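Local coordinates for protein acinetobacter secreted protease CpaA (Acinetobacter nosocomialis M2, PDB 6O38) that probably cleaves proteins as a zinc-dependent metallopeptidase that is exported by the type II secretion system with the help of its chaperone CpaB, at residues 106-111 against 129-134; 157-162 against 182-187; 134-139 against 175-180; 124-129 against 148-153. All coordinates share one frame; numbering follows the deposited sequence.

Contact 1: residues 106-111 against 129-134; sequences YELIPL and TIALPS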
loop_
_atom_site.group_PDB
_atom_site.type_symbol
_atom_site.label_atom_id
_atom_site.label_comp_id
_atom_site.label_asym_id
_atom_site.label_seq_id
_atom_site.Cartn_x
_atom_site.Cartn_y
_atom_site.Cartn_z
ATOM N N TYR A 106 4.254 -17.351 35.420
ATOM C CA TYR A 106 3.657 -16.129 34.896
ATOM C C TYR A 106 4.305 -14.933 35.573
ATOM O O TYR A 106 4.416 -14.900 36.802
ATOM C CB TYR A 106 2.140 -16.122 35.127
ATOM C CG TYR A 106 1.417 -14.930 34.538
ATOM C CD1 TYR A 106 1.265 -13.755 35.262
ATOM C CD2 TYR A 106 0.874 -14.986 33.262
ATOM C CE1 TYR A 106 0.602 -12.665 34.730
ATOM C CE2 TYR A 106 0.207 -13.902 32.721
ATOM C CZ TYR A 106 0.074 -12.745 33.459
ATOM O OH TYR A 106 -0.589 -11.665 32.924
ATOM N N GLU A 107 4.730 -13.959 34.770
ATOM C CA GLU A 107 5.358 -12.757 35.303
ATOM C C GLU A 107 4.999 -11.567 34.429
ATOM O O GLU A 107 5.201 -11.602 33.212
ATOM C CB GLU A 107 6.880 -12.915 35.380
ATOM C CG GLU A 107 7.596 -11.686 35.918
ATOM C CD GLU A 107 9.014 -11.983 36.360
ATOM O OE1 GLU A 107 9.408 -13.168 36.335
ATOM O OE2 GLU A 107 9.733 -11.032 36.731
ATOM N N LEU A 108 4.464 -10.521 35.053
ATOM C CA LEU A 108 4.237 -9.260 34.363
ATOM C C LEU A 108 5.540 -8.478 34.252
ATOM O O LEU A 108 6.299 -8.371 35.218
ATOM C CB LEU A 108 3.192 -8.426 35.101
ATOM C CG LEU A 108 2.813 -7.103 34.432
ATOM C CD1 LEU A 108 2.290 -7.336 33.024
ATOM C CD2 LEU A 108 1.797 -6.360 35.263
ATOM N N ILE A 109 5.789 -7.937 33.069
ATOM C CA ILE A 109 7.035 -7.216 32.783
ATOM C C ILE A 109 6.806 -5.745 33.097
ATOM O O ILE A 109 5.888 -5.136 32.520
ATOM C CB ILE A 109 7.468 -7.410 31.327
ATOM C CG1 ILE A 109 7.894 -8.858 31.082
ATOM C CG2 ILE A 109 8.599 -6.454 30.979
ATOM C CD1 ILE A 109 8.968 -9.349 32.029
ATOM N N PRO A 110 7.591 -5.136 33.987
ATOM C CA PRO A 110 7.455 -3.693 34.246
ATOM C C PRO A 110 8.163 -2.885 33.167
ATOM O O PRO A 110 9.352 -3.082 32.908
ATOM C CB PRO A 110 8.122 -3.516 35.614
ATOM C CG PRO A 110 9.140 -4.610 35.665
ATOM C CD PRO A 110 8.554 -5.774 34.904
ATOM N N LEU A 111 7.426 -1.980 32.532
ATOM C CA LEU A 111 7.968 -1.107 31.504
ATOM C C LEU A 111 8.007 0.335 31.997
ATOM O O LEU A 111 7.147 0.770 32.768
ATOM C CB LEU A 111 7.141 -1.190 30.218
ATOM C CG LEU A 111 7.138 -2.539 29.497
ATOM C CD1 LEU A 111 6.357 -2.444 28.197
ATOM C CD2 LEU A 111 8.557 -3.019 29.241
ATOM N N THR A 129 5.598 -17.743 31.035
ATOM C CA THR A 129 4.782 -16.819 30.257
ATOM C C THR A 129 5.027 -15.409 30.766
ATOM O O THR A 129 4.841 -15.136 31.956
ATOM C CB THR A 129 3.294 -17.170 30.356
ATOM O OG1 THR A 129 3.096 -18.538 29.975
ATOM C CG2 THR A 129 2.471 -16.269 29.448
ATOM N N ILE A 130 5.445 -14.519 29.873
ATOM C CA ILE A 130 5.634 -13.113 30.201
ATOM C C ILE A 130 4.478 -12.325 29.609
ATOM O O ILE A 130 3.957 -12.651 28.537
ATOM C CB ILE A 130 6.993 -12.578 29.697
ATOM C CG1 ILE A 130 7.125 -12.773 28.186
ATOM C CG2 ILE A 130 8.139 -13.258 30.429
ATOM C CD1 ILE A 130 7.928 -11.689 27.501
ATOM N N ALA A 131 4.062 -11.282 30.319
ATOM C CA ALA A 131 2.931 -10.461 29.916
ATOM C C ALA A 131 3.386 -9.019 29.757
ATOM O O ALA A 131 4.042 -8.469 30.647
ATOM C CB ALA A 131 1.793 -10.549 30.937
ATOM N N LEU A 132 3.055 -8.422 28.621
ATOM C CA LEU A 132 3.325 -7.002 28.458
ATOM C C LEU A 132 2.249 -6.189 29.174
ATOM O O LEU A 132 1.066 -6.536 29.115
ATOM C CB LEU A 132 3.364 -6.624 26.980
ATOM C CG LEU A 132 4.453 -7.279 26.130
ATOM C CD1 LEU A 132 4.343 -6.828 24.683
ATOM C CD2 LEU A 132 5.831 -6.960 26.691
ATOM N N PRO A 133 2.625 -5.114 29.861
ATOM C CA PRO A 133 1.622 -4.319 30.574
ATOM C C PRO A 133 0.749 -3.544 29.605
ATOM O O PRO A 133 1.197 -3.085 28.551
ATOM C CB PRO A 133 2.467 -3.378 31.439
ATOM C CG PRO A 133 3.735 -3.228 30.676
ATOM C CD PRO A 133 3.981 -4.564 30.019
ATOM N N SER A 134 -0.517 -3.401 29.974
ATOM C CA SER A 134 -1.446 -2.609 29.190
ATOM C C SER A 134 -1.447 -1.162 29.669
ATOM O O SER A 134 -0.930 -0.831 30.740
ATOM C CB SER A 134 -2.857 -3.194 29.276
ATOM O OG SER A 134 -2.932 -4.451 28.630
#
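L111 and P133 set their side chains at about a right angle, the isobutyl group of L111 lying across the proline ring with its CG 3.7 Å from CG of P133. Nearer the start of both segments, the small methyl of A131 is flanked by two larger groups from the other strand. With CG of Y106 anti to the backbone N (chi1 -176°), the phenol runs forward along the strand, and its CZ comes within 3.8 Å of A131 CB. L108 brings CD1 to 3.9 Å from the same A131 CB, the methyl also resting near the carbonyl of A131. These contacts belong to a parallel pair at the edge of a short sheet in the StcE-type beta-sandwich. E107 N donates to T129 O at 3.1 Å, and E107 O receives A131 N. I109 N then closes on A131 O in the straightest of the three bonds, at 166°. On the other face, where I130 points, CG1 of I109 passes obliquely by I130 CB at 4.1 Å. I109, I130 and L111 all continue onto V119 of strand 116-121, inside the sandwich, while the carboxylate of E107 turns away to bond T101 and T102.

Contact 2: residues 157-162 against 182-187; sequences TNLLFP and GKWVPE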
loop_
_atom_site.group_PDB
_atom_site.type_symbol
_atom_site.label_atom_id
_atom_site.label_comp_id
_atom_site.label_asym_id
_atom_site.label_seq_id
_atom_site.Cartn_x
_atom_site.Cartn_y
_atom_site.Cartn_z
ATOM N N THR A 157 -3.515 -11.813 25.983
ATOM C CA THR A 157 -4.717 -11.057 26.332
ATOM C C THR A 157 -4.721 -9.680 25.677
ATOM O O THR A 157 -5.706 -9.286 25.040
ATOM C CB THR A 157 -4.836 -10.929 27.852
ATOM O OG1 THR A 157 -4.978 -12.231 28.432
ATOM C CG2 THR A 157 -6.047 -10.083 28.218
ATOM N N ASN A 158 -3.626 -8.932 25.818
ATOM C CA ASN A 158 -3.545 -7.573 25.302
ATOM C C ASN A 158 -2.828 -7.496 23.959
ATOM O O ASN A 158 -2.374 -6.415 23.567
ATOM C CB ASN A 158 -2.864 -6.659 26.323
ATOM C CG ASN A 158 -1.487 -7.155 26.730
ATOM O OD1 ASN A 158 -0.998 -8.163 26.221
ATOM N ND2 ASN A 158 -0.856 -6.443 27.656
ATOM N N LEU A 159 -2.716 -8.614 23.250
ATOM C CA LEU A 159 -2.166 -8.620 21.904
ATOM C C LEU A 159 -3.289 -8.506 20.883
ATOM O O LEU A 159 -4.415 -8.954 21.118
ATOM C CB LEU A 159 -1.351 -9.891 21.657
ATOM C CG LEU A 159 -0.235 -10.167 22.668
ATOM C CD1 LEU A 159 0.563 -11.399 22.273
ATOM C CD2 LEU A 159 0.678 -8.958 22.808
ATOM N N LEU A 160 -2.975 -7.880 19.745
ATOM C CA LEU A 160 -3.984 -7.667 18.711
ATOM C C LEU A 160 -4.592 -8.986 18.248
ATOM O O LEU A 160 -5.813 -9.093 18.085
ATOM C CB LEU A 160 -3.376 -6.911 17.530
ATOM C CG LEU A 160 -4.320 -6.623 16.362
ATOM C CD1 LEU A 160 -5.381 -5.612 16.765
ATOM C CD2 LEU A 160 -3.541 -6.137 15.150
ATOM N N PHE A 161 -3.758 -10.000 18.033
ATOM C CA PHE A 161 -4.217 -11.326 17.659
ATOM C C PHE A 161 -3.483 -12.377 18.481
ATOM O O PHE A 161 -2.296 -12.211 18.785
ATOM C CB PHE A 161 -3.998 -11.593 16.162
ATOM C CG PHE A 161 -4.910 -10.805 15.266
ATOM C CD1 PHE A 161 -6.238 -11.170 15.118
ATOM C CD2 PHE A 161 -4.439 -9.708 14.566
ATOM C CE1 PHE A 161 -7.082 -10.450 14.292
ATOM C CE2 PHE A 161 -5.278 -8.983 13.739
ATOM C CZ PHE A 161 -6.600 -9.355 13.603
ATOM N N PRO A 162 -4.156 -13.465 18.854
ATOM C CA PRO A 162 -3.510 -14.520 19.656
ATOM C C PRO A 162 -2.656 -15.459 18.807
ATOM O O PRO A 162 -2.920 -16.660 18.696
ATOM C CB PRO A 162 -4.714 -15.227 20.291
ATOM C CG PRO A 162 -5.799 -15.079 19.282
ATOM C CD PRO A 162 -5.585 -13.745 18.614
ATOM N N GLY A 182 -6.081 -0.313 22.670
ATOM C CA GLY A 182 -5.693 -0.978 23.905
ATOM C C GLY A 182 -5.013 -2.307 23.667
ATOM O O GLY A 182 -5.211 -3.253 24.439
ATOM N N LYS A 183 -4.208 -2.398 22.610
ATOM C CA LYS A 183 -3.589 -3.652 22.205
ATOM C C LYS A 183 -2.156 -3.401 21.763
ATOM O O LYS A 183 -1.852 -2.359 21.175
ATOM C CB LYS A 183 -4.369 -4.314 21.062
ATOM C CG LYS A 183 -5.740 -4.836 21.453
ATOM C CD LYS A 183 -5.637 -5.909 22.520
ATOM C CE LYS A 183 -7.006 -6.449 22.891
ATOM N NZ LYS A 183 -7.240 -7.795 22.301
ATOM N N TRP A 184 -1.282 -4.362 22.050
ATOM C CA TRP A 184 0.052 -4.380 21.465
ATOM C C TRP A 184 -0.041 -4.942 20.053
ATOM O O TRP A 184 -0.542 -6.054 19.854
ATOM C CB TRP A 184 1.004 -5.212 22.321
ATOM C CG TRP A 184 1.323 -4.593 23.646
ATOM C CD1 TRP A 184 0.662 -4.788 24.823
ATOM C CD2 TRP A 184 2.390 -3.680 23.932
ATOM N NE1 TRP A 184 1.248 -4.052 25.823
ATOM C CE2 TRP A 184 2.311 -3.362 25.302
ATOM C CE3 TRP A 184 3.401 -3.099 23.161
ATOM C CZ2 TRP A 184 3.206 -2.490 25.918
ATOM C CZ3 TRP A 184 4.289 -2.234 23.775
ATOM C CH2 TRP A 184 4.186 -1.938 25.140
ATOM N N VAL A 185 0.435 -4.183 19.080
ATOM C CA VAL A 185 0.317 -4.527 17.665
ATOM C C VAL A 185 1.694 -4.925 17.152
ATOM O O VAL A 185 2.657 -4.176 17.354
ATOM C CB VAL A 185 -0.252 -3.358 16.839
ATOM C CG1 VAL A 185 -0.227 -3.692 15.361
ATOM C CG2 VAL A 185 -1.667 -3.033 17.291
ATOM N N PRO A 186 1.836 -6.080 16.501
ATOM C CA PRO A 186 3.148 -6.474 15.972
ATOM C C PRO A 186 3.569 -5.569 14.822
ATOM O O PRO A 186 2.813 -5.359 13.870
ATOM C CB PRO A 186 2.931 -7.920 15.501
ATOM C CG PRO A 186 1.614 -8.348 16.078
ATOM C CD PRO A 186 0.808 -7.108 16.277
ATOM N N GLU A 187 4.783 -5.030 14.920
ATOM C CA GLU A 187 5.349 -4.188 13.876
ATOM C C GLU A 187 6.467 -4.859 13.096
ATOM O O GLU A 187 6.663 -4.534 11.923
ATOM C CB GLU A 187 5.876 -2.875 14.471
ATOM C CG GLU A 187 4.793 -1.946 15.007
ATOM C CD GLU A 187 3.923 -1.347 13.912
ATOM O OE1 GLU A 187 2.897 -0.719 14.247
ATOM O OE2 GLU A 187 4.259 -1.503 12.718
#
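L159 and W184 face each other in a single backbone bridge, where the touching parts run 64° apart end to end. W184 N donates to N158 O at 2.8 Å. L160 N returns a bond to W184 O at 3.0 Å. Beside this bridge the amide of N158 and the indole of W184 lie next to each other and point the same way. ND2 of N158 sits at the ring edge, near its plane and 3.6 Å from CD1 of W184, but the amide itself is turned 70° from the ring. K183 folds back over the loop: bends at chi2 and chi4 bring its CD against the N158 carbonyl and its NZ to L159 O at 3.3 Å. That ammonium stands above the carbonyl plane of L159, and a weaker, longer bond leads from it to T157 O. Apolar groups fill in around the polar core: CD2 of L159 crosses W184 CB obliquely at 3.8 Å, and CD2 of L160 lies alongside CG1 of V185. The strand itself starts at a G1 bulge, where G182 and K183 together face Y178; G182 supplies the positive phi. Outside the contact, NE1 of W184 bonds P133 O and ND2 of N158 bonds S134 OG; ND2 also approaches L132 O, implausibly closely and so doubtful in detail. The pair therefore ties the 157-162 loop and strand 183-195 of this beta-sandwich to residues 132-134, which supply partners for the buried amide and indole N-H groups.

Contact 3: residues 134-139 against 175-180; sequences SDVRDG and FKYYSA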
loop_
_atom_site.group_PDB
_atom_site.type_symbol
_atom_site.label_atom_id
_atom_site.label_comp_id
_atom_site.label_asym_id
_atom_site.label_seq_id
_atom_site.Cartn_x
_atom_site.Cartn_y
_atom_site.Cartn_z
ATOM N N SER A 134 -0.517 -3.401 29.974
ATOM C CA SER A 134 -1.446 -2.609 29.190
ATOM C C SER A 134 -1.447 -1.162 29.669
ATOM O O SER A 134 -0.930 -0.831 30.740
ATOM C CB SER A 134 -2.857 -3.194 29.276
ATOM O OG SER A 134 -2.932 -4.451 28.630
ATOM N N ASP A 135 -2.046 -0.294 28.855
ATOM C CA ASP A 135 -2.233 1.117 29.182
ATOM C C ASP A 135 -0.905 1.792 29.526
ATOM O O ASP A 135 -0.701 2.334 30.614
ATOM C CB ASP A 135 -3.244 1.254 30.318
ATOM C CG ASP A 135 -4.579 0.636 29.972
ATOM O OD1 ASP A 135 -5.002 0.723 28.800
ATOM O OD2 ASP A 135 -5.178 0.007 30.860
ATOM N N VAL A 136 0.000 1.747 28.555
ATOM C CA VAL A 136 1.274 2.452 28.610
ATOM C C VAL A 136 1.189 3.621 27.636
ATOM O O VAL A 136 0.188 3.770 26.926
ATOM C CB VAL A 136 2.450 1.515 28.280
ATOM C CG1 VAL A 136 2.297 0.195 29.022
ATOM C CG2 VAL A 136 2.530 1.280 26.785
ATOM N N ARG A 137 2.221 4.465 27.611
ATOM C CA ARG A 137 2.214 5.640 26.747
ATOM C C ARG A 137 2.021 5.217 25.294
ATOM O O ARG A 137 2.698 4.309 24.804
ATOM C CB ARG A 137 3.529 6.405 26.904
ATOM C CG ARG A 137 3.623 7.726 26.160
ATOM C CD ARG A 137 4.943 8.436 26.482
ATOM N NE ARG A 137 5.087 8.786 27.893
ATOM C CZ ARG A 137 4.561 9.870 28.455
ATOM N NH1 ARG A 137 4.750 10.110 29.747
ATOM N NH2 ARG A 137 3.858 10.724 27.724
ATOM N N ASP A 138 1.072 5.865 24.617
ATOM C CA ASP A 138 0.765 5.534 23.230
ATOM C C ASP A 138 2.008 5.643 22.355
ATOM O O ASP A 138 2.742 6.634 22.417
ATOM C CB ASP A 138 -0.335 6.454 22.701
ATOM C CG ASP A 138 -0.740 6.119 21.279
ATOM O OD1 ASP A 138 -1.338 5.042 21.067
ATOM O OD2 ASP A 138 -0.461 6.931 20.371
ATOM N N GLY A 139 2.243 4.617 21.541
ATOM C CA GLY A 139 3.411 4.573 20.690
ATOM C C GLY A 139 4.598 3.838 21.272
ATOM O O GLY A 139 5.620 3.705 20.585
ATOM N N PHE A 175 6.772 -5.005 19.168
ATOM C CA PHE A 175 5.389 -4.599 19.365
ATOM C C PHE A 175 5.315 -3.098 19.606
ATOM O O PHE A 175 6.218 -2.505 20.202
ATOM C CB PHE A 175 4.744 -5.326 20.554
ATOM C CG PHE A 175 4.617 -6.810 20.369
ATOM C CD1 PHE A 175 3.514 -7.348 19.727
ATOM C CD2 PHE A 175 5.590 -7.666 20.854
ATOM C CE1 PHE A 175 3.392 -8.713 19.561
ATOM C CE2 PHE A 175 5.472 -9.032 20.693
ATOM C CZ PHE A 175 4.372 -9.555 20.046
ATOM N N LYS A 176 4.225 -2.490 19.143
ATOM C CA LYS A 176 3.916 -1.100 19.444
ATOM C C LYS A 176 2.503 -1.029 20.001
ATOM O O LYS A 176 1.582 -1.630 19.441
ATOM C CB LYS A 176 4.051 -0.210 18.203
ATOM C CG LYS A 176 3.896 1.277 18.492
ATOM C CD LYS A 176 4.475 2.129 17.373
ATOM C CE LYS A 176 3.639 2.035 16.108
ATOM N NZ LYS A 176 4.080 3.018 15.079
ATOM N N TYR A 177 2.338 -0.298 21.100
ATOM C CA TYR A 177 1.057 -0.212 21.788
ATOM C C TYR A 177 0.206 0.898 21.185
ATOM O O TYR A 177 0.667 2.035 21.039
ATOM C CB TYR A 177 1.266 0.030 23.283
ATOM C CG TYR A 177 -0.005 -0.032 24.099
ATOM C CD1 TYR A 177 -0.555 -1.253 24.468
ATOM C CD2 TYR A 177 -0.652 1.128 24.504
ATOM C CE1 TYR A 177 -1.716 -1.317 25.215
ATOM C CE2 TYR A 177 -1.814 1.074 25.251
ATOM C CZ TYR A 177 -2.341 -0.151 25.604
ATOM O OH TYR A 177 -3.497 -0.211 26.348
ATOM N N TYR A 178 -1.033 0.562 20.837
ATOM C CA TYR A 178 -2.002 1.516 20.306
ATOM C C TYR A 178 -3.086 1.720 21.357
ATOM O O TYR A 178 -3.881 0.811 21.620
ATOM C CB TYR A 178 -2.601 1.018 18.992
ATOM C CG TYR A 178 -1.672 1.112 17.803
ATOM C CD1 TYR A 178 -0.561 0.284 17.696
ATOM C CD2 TYR A 178 -1.913 2.019 16.780
ATOM C CE1 TYR A 178 0.287 0.362 16.609
ATOM C CE2 TYR A 178 -1.069 2.105 15.689
ATOM C CZ TYR A 178 0.029 1.275 15.607
ATOM O OH TYR A 178 0.872 1.355 14.522
ATOM N N SER A 179 -3.120 2.913 21.957
ATOM C CA SER A 179 -4.125 3.192 22.977
ATOM C C SER A 179 -5.525 3.268 22.380
ATOM O O SER A 179 -6.511 3.038 23.090
ATOM C CB SER A 179 -3.788 4.490 23.712
ATOM O OG SER A 179 -3.494 5.533 22.800
ATOM N N ALA A 180 -5.634 3.591 21.089
ATOM C CA ALA A 180 -6.935 3.559 20.427
ATOM C C ALA A 180 -7.502 2.146 20.382
ATOM O O ALA A 180 -8.725 1.969 20.337
ATOM C CB ALA A 180 -6.824 4.136 19.016
#
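Y177 lays its ring obliquely across V136, whose CG2 methyl stands 3.9 Å from CD2 of the tyrosine. CG of Y177 is anti to the backbone N (chi1 -173°), which sends the phenol from the strand along the loop, past V136 and as far as D135. There the hydroxyl OH accepts a weak bond from D135 N at 2.9 Å, while the carboxylate of D135 is turned almost perpendicular to the ring plane. Away from the hydroxyl, W184 meets the Y177 ring edge-to-face, so the aromatic group is held between the loop and strand 183-195. The backbone of Y177 is used as well: G139 N donates to Y177 O at 3.1 Å, where the 134-139 loop turns into strand 141-146, the antiparallel neighbour of strand 172-178 in the StcE-type beta-sandwich. Beside that bond, G139 O rests near CG of K176. At the end of strand 172-178, D138 reaches over to S179 with a single oxygen. OD1 receives S179 N at 2.9 Å, in a nearly straight bond of 173° that meets it close to its C-O axis. It also takes the hydroxyl OG of S179 at 2.8 Å, this time from above the carboxylate plane. Two donors on one oxygen of an otherwise exposed carboxylate would favour its charged form, and they pin the loop to the strand end by polar contacts, with V136 adding an apolar one.

Contact 4: residues 124-129 against 148-153; sequences DKWAQT and ASVSSD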
loop_
_atom_site.group_PDB
_atom_site.type_symbol
_atom_site.label_atom_id
_atom_site.label_comp_id
_atom_site.label_asym_id
_atom_site.label_seq_id
_atom_site.Cartn_x
_atom_site.Cartn_y
_atom_site.Cartn_z
ATOM N N ASP A 124 19.111 -17.619 32.897
ATOM C CA ASP A 124 19.075 -17.260 34.308
ATOM C C ASP A 124 17.994 -16.238 34.637
ATOM O O ASP A 124 17.716 -16.017 35.820
ATOM C CB ASP A 124 20.446 -16.722 34.743
ATOM C CG ASP A 124 20.930 -15.582 33.860
ATOM O OD1 ASP A 124 20.260 -15.288 32.847
ATOM O OD2 ASP A 124 21.991 -14.986 34.166
ATOM N N LYS A 125 17.377 -15.619 33.630
ATOM C CA LYS A 125 16.261 -14.687 33.823
ATOM C C LYS A 125 15.126 -15.141 32.909
ATOM O O LYS A 125 15.015 -14.684 31.766
ATOM C CB LYS A 125 16.670 -13.239 33.548
ATOM C CG LYS A 125 17.866 -12.767 34.357
ATOM C CD LYS A 125 18.171 -11.305 34.099
ATOM C CE LYS A 125 19.102 -10.744 35.154
ATOM N NZ LYS A 125 19.282 -9.282 34.977
ATOM N N TRP A 126 14.274 -16.030 33.417
ATOM C CA TRP A 126 13.319 -16.746 32.585
ATOM C C TRP A 126 11.975 -16.834 33.295
ATOM O O TRP A 126 11.895 -16.781 34.524
ATOM C CB TRP A 126 13.835 -18.153 32.243
ATOM C CG TRP A 126 12.874 -18.996 31.456
ATOM C CD1 TRP A 126 12.760 -19.062 30.098
ATOM C CD2 TRP A 126 11.891 -19.893 31.985
ATOM N NE1 TRP A 126 11.766 -19.946 29.749
ATOM C CE2 TRP A 126 11.217 -20.467 30.890
ATOM C CE3 TRP A 126 11.514 -20.263 33.279
ATOM C CZ2 TRP A 126 10.187 -21.394 31.050
ATOM C CZ3 TRP A 126 10.494 -21.183 33.437
ATOM C CH2 TRP A 126 9.843 -21.738 32.329
ATOM N N ALA A 127 10.918 -16.976 32.494
ATOM C CA ALA A 127 9.572 -17.219 32.988
ATOM C C ALA A 127 8.793 -17.954 31.909
ATOM O O ALA A 127 9.011 -17.736 30.715
ATOM C CB ALA A 127 8.859 -15.916 33.369
ATOM N N GLN A 128 7.884 -18.833 32.341
ATOM C CA GLN A 128 7.105 -19.625 31.393
ATOM C C GLN A 128 6.287 -18.732 30.469
ATOM O O GLN A 128 6.276 -18.926 29.248
ATOM C CB GLN A 128 6.194 -20.597 32.145
ATOM C CG GLN A 128 5.315 -21.462 31.256
ATOM C CD GLN A 128 6.101 -22.529 30.520
ATOM O OE1 GLN A 128 6.737 -23.383 31.138
ATOM N NE2 GLN A 128 6.062 -22.487 29.192
ATOM N N THR A 129 5.598 -17.743 31.035
ATOM C CA THR A 129 4.782 -16.819 30.257
ATOM C C THR A 129 5.027 -15.409 30.766
ATOM O O THR A 129 4.841 -15.136 31.956
ATOM C CB THR A 129 3.294 -17.170 30.356
ATOM O OG1 THR A 129 3.096 -18.538 29.975
ATOM C CG2 THR A 129 2.471 -16.269 29.448
ATOM N N ALA A 148 17.428 -17.754 25.834
ATOM C CA ALA A 148 17.359 -18.932 26.683
ATOM C C ALA A 148 17.202 -20.196 25.842
ATOM O O ALA A 148 16.733 -20.167 24.701
ATOM C CB ALA A 148 16.198 -18.815 27.671
ATOM N N SER A 149 17.604 -21.324 26.429
ATOM C CA SER A 149 17.511 -22.608 25.749
ATOM C C SER A 149 16.174 -23.301 25.971
ATOM O O SER A 149 15.809 -24.178 25.179
ATOM C CB SER A 149 18.643 -23.532 26.209
ATOM O OG SER A 149 18.546 -23.807 27.595
ATOM N N VAL A 150 15.440 -22.933 27.017
ATOM C CA VAL A 150 14.083 -23.418 27.240
ATOM C C VAL A 150 13.120 -22.340 26.762
ATOM O O VAL A 150 13.301 -21.154 27.070
ATOM C CB VAL A 150 13.852 -23.780 28.718
ATOM C CG1 VAL A 150 12.506 -23.267 29.210
ATOM C CG2 VAL A 150 13.958 -25.285 28.916
ATOM N N SER A 151 12.114 -22.742 25.992
ATOM C CA SER A 151 11.240 -21.787 25.331
ATOM C C SER A 151 10.202 -21.221 26.298
ATOM O O SER A 151 9.891 -21.806 27.341
ATOM C CB SER A 151 10.541 -22.438 24.137
ATOM O OG SER A 151 9.598 -23.404 24.562
ATOM N N SER A 152 9.666 -20.060 25.931
ATOM C CA SER A 152 8.609 -19.394 26.681
ATOM C C SER A 152 7.656 -18.755 25.675
ATOM O O SER A 152 7.785 -18.953 24.462
ATOM C CB SER A 152 9.195 -18.372 27.664
ATOM O OG SER A 152 10.256 -17.642 27.075
ATOM N N ASP A 153 6.694 -17.982 26.172
ATOM C CA ASP A 153 5.721 -17.345 25.297
ATOM C C ASP A 153 5.190 -16.077 25.955
ATOM O O ASP A 153 5.448 -15.802 27.130
ATOM C CB ASP A 153 4.576 -18.303 24.941
ATOM C CG ASP A 153 3.983 -18.990 26.157
ATOM O OD1 ASP A 153 4.239 -18.539 27.292
ATOM O OD2 ASP A 153 3.257 -19.990 25.974
#
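W126 reaches across to the 148-153 loop with the pyrrole side of its indole and CZ2, and its CB, directed at that loop, starts the approach. CG stands anti to the backbone N (chi1 176°), and chi2 of 89° turns the ring broadside to V150. CD1 lies 3.7 Å from V150 O, with A148 CB a little farther off. NE1 comes next, close to the carbonyl of V150 and to its CG1 methyl. Farther out, CE2 and CZ2 share that same methyl, CZ2 at 3.5 Å from V150 CG1, so that V150 sits against one face of the indole toward its rim. Q128 N lies over the opposite face, and the carbonyl group of S151 meets the ring at its edge. The two side chains, W126 and V150, cross at about a right angle.

Beyond the tryptophan the chains draw together into strands. D153 N donates to Q128 O at 3.2 Å, and T129 pairs with D153 in a parallel bridge. OG1 of T129 donates a hydrogen bond to OD1 of D153 at 2.9 Å, arriving on the syn side and only 15° out of the carboxylate plane. S152 CB packs against the carbonyls of A127 and Q128, with I121 behind both S152 and W126. Two successive crossings between the sheets, from 116-121 to 129-131 and from 141-146 to 152-154, here lie side by side, as at one end of a beta-sandwich of the StcE type.

All four contacts lie on one side of the chain's centre, in one StcE-type beta-sandwich, to whose short sheet strand 106-108 also belongs. Contacts 1 and 4 follow that sheet: they share T129, and I130 N bonds D153 O between them. Contact 1 is largely backbone pairing with apolar side chains, whereas contact 4, at the end of the sandwich, adds an indole and a carboxylate-hydroxyl bond. Contacts 2 and 3 meet on the hairpin of strands 172-178 and 183-195, where V185 N bonds K176 O. Contacts 1, 2 and 4 are partly buried; contact 3 lies at the surface, held mostly by polar bonds. W184 links contacts 1, 2 and 3, while contacts 3 and 4 stay about 9 Å apart at their nearest atoms.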